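Local coordinates for CurJ (Moorea producens 3L, PDB 5TZ6), which is a polyketide synthase module of curacin biosynthesis whose dehydratase domain probably catalyses a vinylogous dehydration, at residues Q72-L77 against K138-N143. The protein carries 1 engineered substitution. Numbering follows the deposited sequence.
Sequences QIEDIL and KLSVAN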
ATOM      1  N   GLN A  72      17.514 -15.958   4.281  1.00 57.50           N
ATOM      2  CA  GLN A  72      17.464 -17.154   3.460  1.00 55.79           C
ATOM      3  C   GLN A  72      16.060 -17.345   2.915  1.00 58.04           C
ATOM      4  O   GLN A  72      15.065 -17.071   3.600  1.00 58.00           O
ATOM      5  CB  GLN A  72      17.890 -18.395   4.248  1.00 59.33           C
ATOM      6  CG  GLN A  72      17.013 -18.699   5.444  1.00 66.10           C
ATOM      7  CD  GLN A  72      17.522 -19.877   6.252  1.00 75.57           C
ATOM      8  OE1 GLN A  72      18.666 -20.307   6.094  1.00 74.00           O
ATOM      9  NE2 GLN A  72      16.675 -20.399   7.133  1.00 90.96           N
ATOM     10  N   ILE A  73      16.008 -17.786   1.660  1.00 45.25           N
ATOM     11  CA  ILE A  73      14.784 -18.105   0.943  1.00 48.02           C
ATOM     12  C   ILE A  73      14.835 -19.593   0.633  1.00 49.48           C
ATOM     13  O   ILE A  73      15.806 -20.066   0.035  1.00 52.82           O
ATOM     14  CB  ILE A  73      14.678 -17.283  -0.353  1.00 51.53           C
ATOM     15  CG1 ILE A  73      15.077 -15.829  -0.075  1.00 45.90           C
ATOM     16  CG2 ILE A  73      13.275 -17.401  -0.951  1.00 45.37           C
ATOM     17  CD1 ILE A  73      15.202 -14.973  -1.313  1.00 43.32           C
ATOM     18  N   GLU A  74      13.800 -20.326   1.017  1.00 52.08           N
ATOM     19  CA  GLU A  74      13.820 -21.777   0.926  1.00 59.81           C
ATOM     20  C   GLU A  74      12.619 -22.287   0.144  1.00 53.37           C
ATOM     21  O   GLU A  74      11.571 -21.638   0.078  1.00 42.11           O
ATOM     22  CB  GLU A  74      13.846 -22.442   2.310  1.00 58.01           C
ATOM     23  CG  GLU A  74      15.157 -22.311   3.046  1.00 93.14           C
ATOM     24  CD  GLU A  74      15.031 -22.698   4.504  1.00105.69           C
ATOM     25  OE1 GLU A  74      14.365 -21.962   5.263  1.00 98.72           O
ATOM     26  OE2 GLU A  74      15.579 -23.753   4.889  1.00107.54           O
ATOM     27  N   ASP A  75      12.793 -23.469  -0.444  1.00 50.49           N
ATOM     28  CA  ASP A  75      11.750 -24.139  -1.213  1.00 52.65           C
ATOM     29  C   ASP A  75      11.110 -23.190  -2.221  1.00 43.55           C
ATOM     30  O   ASP A  75       9.890 -23.005  -2.258  1.00 44.22           O
ATOM     31  CB  ASP A  75      10.708 -24.741  -0.275  1.00 62.46           C
ATOM     32  CG  ASP A  75      11.335 -25.647   0.764  1.00 85.86           C
ATOM     33  OD1 ASP A  75      12.328 -26.331   0.430  1.00 87.51           O
ATOM     34  OD2 ASP A  75      10.850 -25.664   1.916  1.00109.70           O
ATOM     35  N   ILE A  76      11.960 -22.577  -3.043  1.00 39.56           N
ATOM     36  CA  ILE A  76      11.519 -21.637  -4.067  1.00 44.07           C
ATOM     37  C   ILE A  76      10.990 -22.399  -5.273  1.00 48.44           C
ATOM     38  O   ILE A  76      11.640 -23.327  -5.771  1.00 42.05           O
ATOM     39  CB  ILE A  76      12.677 -20.716  -4.485  1.00 43.72           C
ATOM     40  CG1 ILE A  76      13.293 -20.029  -3.265  1.00 42.88           C
ATOM     41  CG2 ILE A  76      12.210 -19.714  -5.532  1.00 38.39           C
ATOM     42  CD1 ILE A  76      14.634 -19.396  -3.552  1.00 44.46           C
ATOM     43  N   LEU A  77       9.832 -21.977  -5.779  1.00 50.70           N
ATOM     44  CA  LEU A  77       9.322 -22.449  -7.058  1.00 42.44           C
ATOM     45  C   LEU A  77       8.894 -21.245  -7.884  1.00 46.43           C
ATOM     46  O   LEU A  77       8.532 -20.197  -7.338  1.00 41.32           O
ATOM     47  CB  LEU A  77       8.149 -23.420  -6.878  1.00 37.77           C
ATOM     48  CG  LEU A  77       8.558 -24.781  -6.313  1.00 38.70           C
ATOM     49  CD1 LEU A  77       7.343 -25.618  -5.894  1.00 39.95           C
ATOM     50  CD2 LEU A  77       9.453 -25.530  -7.304  1.00 39.43           C
ATOM     51  N   LYS A 138       9.527 -19.849   1.145  1.00 54.06           N
ATOM     52  CA  LYS A 138       9.645 -19.502   2.552  1.00 58.94           C
ATOM     53  C   LYS A 138      10.813 -18.542   2.743  1.00 52.80           C
ATOM     54  O   LYS A 138      11.797 -18.583   2.008  1.00 51.07           O
ATOM     55  CB  LYS A 138       9.815 -20.782   3.391  1.00 62.65           C
ATOM     56  CG  LYS A 138      10.397 -20.621   4.774  1.00 73.14           C
ATOM     57  CD  LYS A 138       9.960 -21.787   5.646  1.00 81.82           C
ATOM     58  CE  LYS A 138      10.398 -23.118   5.035  1.00 85.57           C
ATOM     59  NZ  LYS A 138      11.661 -23.645   5.614  1.00 83.94           N
ATOM     60  N   LEU A 139      10.700 -17.666   3.735  1.00 51.03           N
ATOM     61  CA  LEU A 139      11.623 -16.548   3.880  1.00 54.15           C
ATOM     62  C   LEU A 139      11.885 -16.316   5.357  1.00 60.28           C
ATOM     63  O   LEU A 139      10.941 -16.116   6.123  1.00 59.82           O
ATOM     64  CB  LEU A 139      11.038 -15.289   3.235  1.00 60.65           C
ATOM     65  CG  LEU A 139      11.732 -13.953   3.456  1.00 68.58           C
ATOM     66  CD1 LEU A 139      13.109 -13.976   2.822  1.00 78.88           C
ATOM     67  CD2 LEU A 139      10.872 -12.841   2.875  1.00 65.20           C
ATOM     68  N   SER A 140      13.151 -16.326   5.762  1.00 50.46           N
ATOM     69  CA  SER A 140      13.435 -16.145   7.176  1.00 53.61           C
ATOM     70  C   SER A 140      14.832 -15.576   7.344  1.00 60.33           C
ATOM     71  O   SER A 140      15.650 -15.597   6.423  1.00 56.46           O
ATOM     72  CB  SER A 140      13.325 -17.458   7.957  1.00 62.44           C
ATOM     73  OG  SER A 140      14.365 -18.353   7.593  1.00 67.60           O
ATOM     74  N   VAL A 141      15.108 -15.096   8.558  1.00 58.56           N
ATOM     75  CA  VAL A 141      16.443 -14.607   8.859  1.00 62.38           C
ATOM     76  C   VAL A 141      17.425 -15.774   8.840  1.00 64.05           C
ATOM     77  O   VAL A 141      17.053 -16.948   8.949  1.00 76.58           O
ATOM     78  CB  VAL A 141      16.468 -13.874  10.211  1.00 70.46           C
ATOM     79  CG1 VAL A 141      17.794 -13.156  10.407  1.00 77.27           C
ATOM     80  CG2 VAL A 141      15.314 -12.890  10.299  1.00 67.62           C
ATOM     81  N   ALA A 142      18.694 -15.446   8.656  1.00 79.75           N
ATOM     82  CA  ALA A 142      19.753 -16.434   8.703  1.00 82.50           C
ATOM     83  C   ALA A 142      20.909 -15.842   9.489  1.00 91.54           C
ATOM     84  O   ALA A 142      20.863 -14.689   9.931  1.00 95.43           O
ATOM     85  CB  ALA A 142      20.190 -16.854   7.295  1.00 81.19           C
ATOM     86  N   ASN A 143      21.946 -16.644   9.675  1.00 95.46           N
ATOM     87  CA  ASN A 143      23.157 -16.241  10.370  1.00113.55           C
ATOM     88  C   ASN A 143      24.337 -16.234   9.406  1.00107.94           C
ATOM     89  O   ASN A 143      24.269 -16.767   8.292  1.00 97.07           O
ATOM     90  CB  ASN A 143      23.426 -17.157  11.567  1.00123.79           C
ATOM     91  CG  ASN A 143      23.019 -18.588  11.301  1.00118.20           C
ATOM     92  OD1 ASN A 143      23.677 -19.303  10.548  1.00110.13           O
ATOM     93  ND2 ASN A 143      21.919 -19.015  11.917  1.00117.48           N
TER
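On the face of the sheet that carries Q72, E74, K138 and S140, two side-chain links run beside the backbone bonds of an antiparallel strand pair. Q72 brings the NH2 end of its carboxamide alongside the S140 hydroxyl: with CG between the backbone N and the carbonyl carbon (chi1 61°), NE2 of Q72 donates to OG of S140 at 3.1 Å, the hydroxyl lying slightly out of the amide plane. CG of Q72 rests on the serine, 3.4 Å from OG of S140, while OE1 of Q72 lies 4.0 Å from CB of A142. With an alanine in place of Q72, OG of S140 would probably lose its amide donor, and the contacts of CG and OE1 with the A142 methyl would go too. At the next hydrogen-bonded pair, E74–K138, the lysine bends at its last two torsions, and NZ of K138 meets OE1 of E74 at 3.2 Å in a salt bridge whose hydrogen bond is weak. The carboxylate of D75, lying alongside the lysine, may add to the negative field around NZ. The backbones are hydrogen-bonded in both directions at Q72–S140 and E74–K138. At the non-hydrogen-bonded pair between them, I73 and L139 point side by side to the other face, with CG1 of I73 4.0 Å from CD1 of L139. There I73 packs on I55, L58 and L59 of helix 51-65, and both residues touch F105 of strand 102-110, while strand 239-250 of the second hot-dog flanks the other edge of strand 71-77, as expected of the double hot-dog of polyketide synthase dehydratases.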